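Local coordinates for protein fatty acyl CoA synthetase FADD13 (FATTY-ACYL-CoA SYNTHETASE) (Mycobacterium tuberculosis, PDB 3R44) that belongs to the ANL clan of AMP-binding enzymes, combining a large N-terminal part with a smaller C-terminal domain, at residues A126-I129 / D130-A134; I206-R209 / Y210-L214; V365-S369 / D370-K374; I433-P436 / G437-E440. All blocks are in the same frame, centred on the assembly; numbering follows the deposited sequence.

Contact 1: residues A126-I129 / D130-A134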
loop_
_atom_site.group_PDB
_atom_site.type_symbol
_atom_site.label_atom_id
_atom_site.label_comp_id
_atom_site.label_asym_id
_atom_site.label_seq_id
_atom_site.Cartn_x
_atom_site.Cartn_y
_atom_site.Cartn_z
ATOM N N ALA A 126 -17.827 12.726 -8.035
ATOM C CA ALA A 126 -18.821 13.042 -9.086
ATOM C C ALA A 126 -18.200 13.739 -10.325
ATOM O O ALA A 126 -18.541 13.391 -11.476
ATOM C CB ALA A 126 -19.984 13.819 -8.537
ATOM N N PRO A 127 -17.253 14.665 -10.128
ATOM C CA PRO A 127 -16.669 15.271 -11.311
ATOM C C PRO A 127 -15.893 14.314 -12.224
ATOM O O PRO A 127 -15.968 14.465 -13.451
ATOM C CB PRO A 127 -15.722 16.337 -10.730
ATOM C CG PRO A 127 -16.182 16.540 -9.331
ATOM C CD PRO A 127 -16.642 15.210 -8.910
ATOM N N VAL A 128 -15.143 13.365 -11.657
ATOM C CA VAL A 128 -14.477 12.350 -12.472
ATOM C C VAL A 128 -15.473 11.482 -13.236
ATOM O O VAL A 128 -15.297 11.251 -14.437
ATOM C CB VAL A 128 -13.498 11.442 -11.631
ATOM C CG1 VAL A 128 -13.334 10.085 -12.235
ATOM C CG2 VAL A 128 -12.143 12.142 -11.462
ATOM N N ILE A 129 -16.517 11.030 -12.547
ATOM C CA ILE A 129 -17.501 10.155 -13.157
ATOM C C ILE A 129 -18.238 10.911 -14.254
ATOM O O ILE A 129 -18.473 10.374 -15.345
ATOM C CB ILE A 129 -18.499 9.584 -12.110
ATOM C CG1 ILE A 129 -17.806 8.626 -11.160
ATOM C CG2 ILE A 129 -19.729 8.968 -12.837
ATOM C CD1 ILE A 129 -17.077 7.376 -11.837
ATOM N N ASP A 130 -18.582 12.168 -13.987
ATOM C CA ASP A 130 -19.250 12.995 -14.996
ATOM C C ASP A 130 -18.409 13.122 -16.258
ATOM O O ASP A 130 -18.904 12.912 -17.366
ATOM C CB ASP A 130 -19.555 14.390 -14.441
ATOM C CG ASP A 130 -20.702 14.379 -13.428
ATOM O OD1 ASP A 130 -21.394 13.344 -13.283
ATOM O OD2 ASP A 130 -20.906 15.403 -12.750
ATOM N N ALA A 131 -17.124 13.425 -16.072
ATOM C CA ALA A 131 -16.195 13.561 -17.192
ATOM C C ALA A 131 -16.167 12.229 -17.968
ATOM O O ALA A 131 -16.215 12.213 -19.202
ATOM C CB ALA A 131 -14.787 13.945 -16.685
ATOM N N ILE A 132 -16.095 11.114 -17.245
ATOM C CA ILE A 132 -16.076 9.785 -17.887
ATOM C C ILE A 132 -17.386 9.462 -18.656
ATOM O O ILE A 132 -17.338 9.015 -19.805
ATOM C CB ILE A 132 -15.746 8.630 -16.905
ATOM C CG1 ILE A 132 -14.338 8.800 -16.317
ATOM C CG2 ILE A 132 -15.843 7.286 -17.649
ATOM C CD1 ILE A 132 -13.989 7.814 -15.221
ATOM N N ARG A 133 -18.538 9.704 -18.036
ATOM C CA ARG A 133 -19.835 9.400 -18.670
ATOM C C ARG A 133 -20.130 10.308 -19.891
ATOM O O ARG A 133 -20.849 9.893 -20.798
ATOM C CB ARG A 133 -20.984 9.475 -17.652
ATOM C CG ARG A 133 -20.879 8.471 -16.490
ATOM C CD ARG A 133 -22.172 8.417 -15.680
ATOM N NE ARG A 133 -23.218 7.731 -16.452
ATOM C CZ ARG A 133 -24.482 7.546 -16.063
ATOM N NH1 ARG A 133 -24.911 8.022 -14.900
ATOM N NH2 ARG A 133 -25.327 6.890 -16.863
ATOM N N ALA A 134 -19.558 11.514 -19.890
ATOM C CA ALA A 134 -19.585 12.459 -21.016
ATOM C C ALA A 134 -18.768 12.041 -22.276
ATOM O O ALA A 134 -19.070 12.512 -23.360
ATOM C CB ALA A 134 -19.144 13.849 -20.540
#

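Contact 2: residues I206-R209 / Y210-L214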
loop_
_atom_site.group_PDB
_atom_site.type_symbol
_atom_site.label_atom_id
_atom_site.label_comp_id
_atom_site.label_asym_id
_atom_site.label_seq_id
_atom_site.Cartn_x
_atom_site.Cartn_y
_atom_site.Cartn_z
ATOM N N ILE A 206 1.909 -9.251 14.467
ATOM C CA ILE A 206 1.975 -8.027 15.299
ATOM C C ILE A 206 1.267 -8.288 16.613
ATOM O O ILE A 206 0.425 -9.196 16.691
ATOM C CB ILE A 206 1.352 -6.801 14.608
ATOM C CG1 ILE A 206 -0.156 -6.919 14.454
ATOM C CG2 ILE A 206 2.006 -6.543 13.247
ATOM C CD1 ILE A 206 -0.745 -5.596 13.834
ATOM N N ASP A 207 1.554 -7.460 17.635
ATOM C CA ASP A 207 0.877 -7.595 18.906
ATOM C C ASP A 207 -0.506 -6.948 18.821
ATOM O O ASP A 207 -0.700 -5.831 19.277
ATOM C CB ASP A 207 1.725 -7.005 20.034
ATOM C CG ASP A 207 1.068 -7.122 21.422
ATOM O OD1 ASP A 207 0.007 -7.796 21.645
ATOM O OD2 ASP A 207 1.657 -6.511 22.319
ATOM N N VAL A 208 -1.455 -7.636 18.198
ATOM C CA VAL A 208 -2.851 -7.186 18.126
ATOM C C VAL A 208 -3.685 -8.098 19.028
ATOM O O VAL A 208 -3.396 -9.322 19.117
ATOM C CB VAL A 208 -3.395 -7.164 16.700
ATOM C CG1 VAL A 208 -3.371 -8.568 16.050
ATOM C CG2 VAL A 208 -4.829 -6.525 16.666
ATOM N N ARG A 209 -4.669 -7.513 19.723
ATOM C CA ARG A 209 -5.425 -8.197 20.793
ATOM C C ARG A 209 -6.920 -8.070 20.587
ATOM O O ARG A 209 -7.391 -7.090 20.017
ATOM C CB ARG A 209 -5.039 -7.593 22.139
ATOM C CG ARG A 209 -3.541 -7.589 22.399
ATOM C CD ARG A 209 -3.211 -6.877 23.686
ATOM N NE ARG A 209 -1.782 -6.679 23.771
ATOM C CZ ARG A 209 -1.199 -6.000 24.750
ATOM N NH1 ARG A 209 -1.929 -5.434 25.699
ATOM N NH2 ARG A 209 0.121 -5.870 24.753
ATOM N N TYR A 210 -7.647 -9.092 21.025
ATOM C CA TYR A 210 -9.091 -9.065 21.064
ATOM C C TYR A 210 -9.538 -7.800 21.757
ATOM O O TYR A 210 -8.999 -7.450 22.809
ATOM C CB TYR A 210 -9.608 -10.264 21.813
ATOM C CG TYR A 210 -11.120 -10.311 21.929
ATOM C CD1 TYR A 210 -11.929 -10.128 20.820
ATOM C CD2 TYR A 210 -11.746 -10.533 23.165
ATOM C CE1 TYR A 210 -13.358 -10.182 20.922
ATOM C CE2 TYR A 210 -13.163 -10.583 23.273
ATOM C CZ TYR A 210 -13.951 -10.402 22.132
ATOM O OH TYR A 210 -15.330 -10.442 22.210
ATOM N N ARG A 211 -10.505 -7.113 21.146
ATOM C CA ARG A 211 -11.083 -5.858 21.624
ATOM C C ARG A 211 -10.151 -4.616 21.473
ATOM O O ARG A 211 -10.533 -3.530 21.898
ATOM C CB ARG A 211 -11.618 -6.006 23.071
ATOM C CG ARG A 211 -12.672 -7.102 23.209
ATOM C CD ARG A 211 -13.423 -7.194 24.536
ATOM N NE ARG A 211 -14.388 -6.101 24.594
ATOM C CZ ARG A 211 -15.710 -6.212 24.456
ATOM N NH1 ARG A 211 -16.302 -7.401 24.314
ATOM N NH2 ARG A 211 -16.455 -5.110 24.500
ATOM N N ASP A 212 -8.970 -4.756 20.837
ATOM C CA ASP A 212 -8.161 -3.576 20.518
ATOM C C ASP A 212 -9.040 -2.631 19.643
ATOM O O ASP A 212 -9.959 -3.046 18.932
ATOM C CB ASP A 212 -6.882 -3.915 19.730
ATOM C CG ASP A 212 -5.691 -4.277 20.599
ATOM O OD1 ASP A 212 -5.683 -4.001 21.830
ATOM O OD2 ASP A 212 -4.686 -4.847 20.051
ATOM N N ARG A 213 -8.728 -1.346 19.739
ATOM C CA ARG A 213 -9.342 -0.302 18.947
ATOM C C ARG A 213 -8.286 0.304 18.042
ATOM O O ARG A 213 -7.215 0.741 18.507
ATOM C CB ARG A 213 -9.965 0.731 19.880
ATOM C CG ARG A 213 -10.850 0.083 20.849
ATOM C CD ARG A 213 -11.567 0.971 21.815
ATOM N NE ARG A 213 -12.536 1.929 21.281
ATOM C CZ ARG A 213 -13.827 1.681 21.098
ATOM N NH1 ARG A 213 -14.284 0.468 21.299
ATOM N NH2 ARG A 213 -14.658 2.653 20.711
ATOM N N LEU A 214 -8.564 0.326 16.743
ATOM C CA LEU A 214 -7.534 0.588 15.752
ATOM C C LEU A 214 -7.938 1.771 14.883
ATOM O O LEU A 214 -8.986 1.756 14.199
ATOM C CB LEU A 214 -7.258 -0.691 14.919
ATOM C CG LEU A 214 -6.077 -0.567 13.945
ATOM C CD1 LEU A 214 -5.530 -1.952 13.587
ATOM C CD2 LEU A 214 -6.547 0.133 12.663
#

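Contact 3: residues V365-S369 / D370-K374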
loop_
_atom_site.group_PDB
_atom_site.type_symbol
_atom_site.label_atom_id
_atom_site.label_comp_id
_atom_site.label_asym_id
_atom_site.label_seq_id
_atom_site.Cartn_x
_atom_site.Cartn_y
_atom_site.Cartn_z
ATOM N N VAL A 365 14.334 -8.769 -4.209
ATOM C CA VAL A 365 13.474 -9.284 -3.174
ATOM C C VAL A 365 12.438 -10.218 -3.803
ATOM O O VAL A 365 11.773 -9.870 -4.834
ATOM C CB VAL A 365 12.826 -8.194 -2.365
ATOM C CG1 VAL A 365 11.900 -8.836 -1.270
ATOM C CG2 VAL A 365 13.944 -7.261 -1.680
ATOM N N VAL A 366 12.349 -11.437 -3.257
ATOM C CA VAL A 366 11.334 -12.379 -3.760
ATOM C C VAL A 366 10.478 -12.878 -2.587
ATOM O O VAL A 366 10.965 -12.963 -1.445
ATOM C CB VAL A 366 11.907 -13.531 -4.568
ATOM C CG1 VAL A 366 12.457 -13.059 -5.906
ATOM C CG2 VAL A 366 12.942 -14.316 -3.801
ATOM N N ILE A 367 9.211 -13.184 -2.861
ATOM C CA ILE A 367 8.275 -13.588 -1.802
ATOM C C ILE A 367 7.607 -14.893 -2.200
ATOM O O ILE A 367 7.171 -15.029 -3.377
ATOM C CB ILE A 367 7.200 -12.482 -1.601
ATOM C CG1 ILE A 367 7.861 -11.119 -1.249
ATOM C CG2 ILE A 367 6.144 -12.915 -0.551
ATOM C CD1 ILE A 367 6.882 -9.871 -1.130
ATOM N N LYS A 368 7.432 -15.822 -1.267
ATOM C CA LYS A 368 6.660 -17.080 -1.504
ATOM C C LYS A 368 5.648 -17.167 -0.366
ATOM O O LYS A 368 6.023 -17.109 0.791
ATOM C CB LYS A 368 7.551 -18.323 -1.532
ATOM C CG LYS A 368 6.778 -19.624 -1.740
ATOM C CD LYS A 368 7.750 -20.807 -1.981
ATOM C CE LYS A 368 7.994 -20.979 -3.459
ATOM N NZ LYS A 368 8.742 -22.244 -3.761
ATOM N N SER A 369 4.349 -17.227 -0.700
ATOM C CA SER A 369 3.328 -17.066 0.294
ATOM C C SER A 369 1.963 -17.155 -0.356
ATOM O O SER A 369 1.794 -16.721 -1.493
ATOM C CB SER A 369 3.391 -15.669 0.929
ATOM O OG SER A 369 2.464 -15.505 2.005
ATOM N N ASP A 370 0.986 -17.646 0.387
ATOM C CA ASP A 370 -0.423 -17.553 -0.045
ATOM C C ASP A 370 -0.994 -16.111 -0.040
ATOM O O ASP A 370 -2.093 -15.902 -0.554
ATOM C CB ASP A 370 -1.318 -18.413 0.855
ATOM C CG ASP A 370 -1.174 -19.887 0.608
ATOM O OD1 ASP A 370 -0.738 -20.233 -0.500
ATOM O OD2 ASP A 370 -1.550 -20.690 1.499
ATOM N N ILE A 371 -0.281 -15.132 0.515
ATOM C CA ILE A 371 -0.709 -13.743 0.419
ATOM C C ILE A 371 -0.577 -13.170 -0.999
ATOM O O ILE A 371 -1.120 -12.088 -1.306
ATOM C CB ILE A 371 0.061 -12.815 1.377
ATOM C CG1 ILE A 371 1.479 -12.621 0.827
ATOM C CG2 ILE A 371 -0.013 -13.298 2.932
ATOM C CD1 ILE A 371 2.389 -11.776 1.727
ATOM N N LEU A 372 0.149 -13.879 -1.866
ATOM C CA LEU A 372 0.449 -13.369 -3.203
ATOM C C LEU A 372 -0.758 -13.361 -4.094
ATOM O O LEU A 372 -1.657 -14.205 -4.021
ATOM C CB LEU A 372 1.564 -14.175 -3.867
ATOM C CG LEU A 372 2.909 -14.001 -3.189
ATOM C CD1 LEU A 372 3.901 -15.015 -3.773
ATOM C CD2 LEU A 372 3.443 -12.588 -3.310
ATOM N N LEU A 373 -0.739 -12.415 -5.000
ATOM C CA LEU A 373 -1.737 -12.336 -6.051
ATOM C C LEU A 373 -1.908 -13.643 -6.802
ATOM O O LEU A 373 -0.960 -14.450 -6.978
ATOM C CB LEU A 373 -1.400 -11.194 -7.061
ATOM C CG LEU A 373 -0.377 -11.547 -8.165
ATOM C CD1 LEU A 373 -0.263 -10.414 -9.158
ATOM C CD2 LEU A 373 1.063 -11.912 -7.627
ATOM N N LYS A 374 -3.114 -13.851 -7.258
ATOM C CA LYS A 374 -3.404 -14.967 -8.135
ATOM C C LYS A 374 -2.797 -14.744 -9.523
ATOM O O LYS A 374 -2.225 -15.669 -10.145
ATOM C CB LYS A 374 -4.917 -15.170 -8.275
ATOM C CG LYS A 374 -5.269 -16.198 -9.366
ATOM C CD LYS A 374 -6.756 -16.194 -9.743
ATOM C CE LYS A 374 -7.574 -16.951 -8.772
ATOM N NZ LYS A 374 -8.995 -17.123 -9.258
#

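Contact 4: residues I433-P436 / G437-E440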
loop_
_atom_site.group_PDB
_atom_site.type_symbol
_atom_site.label_atom_id
_atom_site.label_comp_id
_atom_site.label_asym_id
_atom_site.label_seq_id
_atom_site.Cartn_x
_atom_site.Cartn_y
_atom_site.Cartn_z
ATOM N N ILE A 433 28.937 7.710 -3.035
ATOM C CA ILE A 433 28.948 8.225 -1.650
ATOM C C ILE A 433 30.313 7.985 -1.011
ATOM O O ILE A 433 30.712 8.727 -0.116
ATOM C CB ILE A 433 27.803 7.630 -0.771
ATOM C CG1 ILE A 433 27.604 8.433 0.547
ATOM C CG2 ILE A 433 28.072 6.157 -0.464
ATOM C CD1 ILE A 433 27.129 9.872 0.346
ATOM N N GLY A 434 31.037 6.976 -1.498
ATOM C CA GLY A 434 32.413 6.715 -1.072
ATOM C C GLY A 434 33.511 7.677 -1.495
ATOM O O GLY A 434 34.581 7.719 -0.848
ATOM N N VAL A 435 33.287 8.442 -2.560
ATOM C CA VAL A 435 34.302 9.340 -3.083
ATOM C C VAL A 435 34.591 10.422 -2.017
ATOM O O VAL A 435 33.682 11.024 -1.472
ATOM C CB VAL A 435 33.903 10.010 -4.422
ATOM C CG1 VAL A 435 34.926 11.109 -4.824
ATOM C CG2 VAL A 435 33.758 8.979 -5.508
ATOM N N PRO A 436 35.870 10.628 -1.685
ATOM C CA PRO A 436 36.211 11.680 -0.729
ATOM C C PRO A 436 35.750 13.063 -1.184
ATOM O O PRO A 436 35.995 13.438 -2.321
ATOM C CB PRO A 436 37.743 11.607 -0.654
ATOM C CG PRO A 436 38.076 10.168 -1.054
ATOM C CD PRO A 436 37.023 9.817 -2.090
ATOM N N GLY A 437 35.082 13.800 -0.297
ATOM C CA GLY A 437 34.521 15.088 -0.611
ATOM C C GLY A 437 33.077 15.100 -1.080
ATOM O O GLY A 437 32.468 16.157 -1.167
ATOM N N VAL A 438 32.529 13.942 -1.421
ATOM C CA VAL A 438 31.104 13.813 -1.695
ATOM C C VAL A 438 30.293 13.664 -0.404
ATOM O O VAL A 438 30.535 12.739 0.360
ATOM C CB VAL A 438 30.820 12.579 -2.570
ATOM C CG1 VAL A 438 29.307 12.338 -2.617
ATOM C CG2 VAL A 438 31.420 12.780 -4.000
ATOM N N SER A 439 29.293 14.516 -0.177
ATOM C CA SER A 439 28.484 14.372 1.036
ATOM C C SER A 439 27.171 13.657 0.801
ATOM O O SER A 439 26.687 13.001 1.701
ATOM C CB SER A 439 28.201 15.710 1.734
ATOM O OG SER A 439 27.649 16.682 0.909
ATOM N N GLU A 440 26.572 13.843 -0.368
ATOM C CA GLU A 440 25.311 13.206 -0.684
ATOM C C GLU A 440 25.265 12.914 -2.178
ATOM O O GLU A 440 25.877 13.629 -2.988
ATOM C CB GLU A 440 24.084 14.087 -0.346
ATOM C CG GLU A 440 23.874 14.573 1.099
ATOM C CD GLU A 440 22.935 15.786 1.122
ATOM O OE1 GLU A 440 21.719 15.619 0.902
ATOM O OE2 GLU A 440 23.425 16.905 1.337
HETATM O O HOH W 1 30.039 10.589 2.446
#

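Contact 1: residues A126-I129 / D130-A134
Helix 126-134 is the crossover helix of a beta-alpha-beta unit between strands 118-121 and 144-147, and its first turn, A126-I129, passes directly into D130-A134. Four backbone hydrogen bonds of the i to i+4 kind join the two turns. D130 N donates a hydrogen bond to A126 O at 2.8 Å. R133 N donates one to I129 O, also at 2.8 Å. Between them, A131 N bonds to P127 O and I132 N to V128 O.

On the inner side, V128 and I132 run alongside each other. V128 CG1 stands roughly opposite its backbone N (chi1 153°), and it reaches I132 CD1 at 3.8 Å. I132 CG1 also rests 3.2 Å from V128 O. One residue further on, I129 CG2 packs against the aliphatic part of R133, 3.8 Å from CD, and R133 CG lies 3.3 Å from I129 O. D130 folds its CG back to 3.1 Å from A126 O without a bond from its carboxylate oxygens.

Outside the helix, V128 and I132 press on V107 of helix 104-114. Toward the sheet, I129 and I132 both touch W145, I129 also meets V119 and Y121, and V128 and I129 reach L74. One face thus packs on the four-stranded parallel sheet, as expected of a beta-alpha-beta crossover.

Contact 2: residues I206-R209 / Y210-L214
D212 folds back onto R209, with which it closes a type II beta turn just ahead of strand 213-216. The turn bond runs from D212 N to R209 O and is 2.9 Å long. Starting at the backbone, D212 CB lies 3.2 Å from the same R209 O. CG is turned beside the backbone N of D212 (chi1 -87°), which brings the carboxylate over the start of the turn. OD1 comes to 3.7 Å from R209 CB. OD2 accepts a hydrogen bond from R209 N at 2.7 Å, approached from above the carboxylate plane and bent, at 143°. OD2 also touches V208 CG2 at 3.8 Å, and it forms a salt bridge with R287. The buried carboxylate is therefore gripped by a main-chain N-H and an arginine, which would probably favour its charged form.

The side chain of R209 goes elsewhere. It is extended from CG to NE and meets D207 side-on, with NE and NH2 each taking one carboxylate oxygen. D207 itself is the centre of an inverse gamma turn, and its main-chain O is hydrogen-bonded to R287 and Y288. At the far corner of the turn R211 CG sits over the centre of the Y210 ring, 3.4 Å above its plane. The NE to OD1 bond between R209 and D207 is almost straight, at 177°, and 3.0 Å long.

Contact 3: residues V365-S369 / D370-K374
L372 slants across I367 with its branched end, placing CD2 3.9 Å from I367 CG2. CD1, the other branch of L372, sits 3.3 Å from I367 O, so one methyl meets the isoleucine side chain and the other its carbonyl. L372 CG is turned beside its own backbone N (chi1 -67°), which sends the chain back toward the strand it has just left. F392 of the neighbouring strand also touches L372.

The chain turns away from the strand through a type I beta turn from S369 to L372. Its closing bond, L372 N to S369 O, is weak at 3.3 Å. A second bond supports it. S369 OG accepts a hydrogen bond from I371 N at 3.1 Å, nearly straight at 171°, and this is an ST turn. The hydroxyl lies opposite the backbone N of S369 (chi1 -175°), on the side where the chain goes on into the turn. It is also hydrogen-bonded to F345 O, so both the turn and a neighbouring chain segment hold it.

I371 crowds the same oxygen. Its CG1 is 3.3 Å from S369 OG, and its CG2 is 3.4 Å away. T346 of strand 346-351 touches I367, S369 and I371 alike, while S197 of helix 192-205 meets D370 and I371. The side chain of D370 lies about 6 Å from a bound histidine. An ST turn overlapping a type I beta turn thus leads the chain out of the antiparallel sheet.

Contact 4: residues I433-P436 / G437-E440
A type II beta turn from V435 to V438 links helix 425-432 to strand 438-448. V438 N donates a hydrogen bond to V435 O at 3.1 Å. The two corner residues are P436 and G437. G437 has a positive phi of 92°, and its lack of a CB avoids a close meeting with P436 O. The chain directions before and after the turn are 165° apart, close to a full reversal.

Two valines pack across the turn. V438 CG2 reaches V435 CB at 3.7 Å, and V438 CB also lies 3.4 Å from V435 O. Q470 and Y474 of helix 468-478 touch V435, while V459 touches V438. The reversal feeds the edge strand of the small three-stranded sheet in the C-terminal domain. G437 already has a backbone bond to D462, and S439 and E440 both face V460 in a classic beta bulge.

I433 reaches across to the strand. Its CG1 lies opposite the backbone N (chi1 -166°), and its CD1 extends over the strand to 3.4 Å from S439 O and 3.9 Å from E440 CA. A water lies 3.2 Å from I433 O and 3.0 Å from V438 O, placed to donate to either. S439 OG is hydrogen-bonded to V460 O of the adjacent strand, and the E440 carboxylate forms a salt bridge with R496.

In the fold
Contacts 1 to 4 follow one another along the chain without overlap, and none touches another. Contacts 1, 2 and 3 fall in the AMP-binding enzyme range, and contact 4 in the C-terminal one. Each of the first three is associated with a different sheet. Contact 1 is on a helix packed on the parallel four-stranded sheet. Contact 2 leads into a strand of the nine-stranded mixed sheet, and contact 3 leaves the antiparallel one. Contacts 2 and 3 have the nearest centres, 25 Å apart, and helix 192-205 ends at contact 2 and touches contact 3. Contacts 1 and 4 are farthest, 51 Å between centres, consistent with the two-part build of the chain.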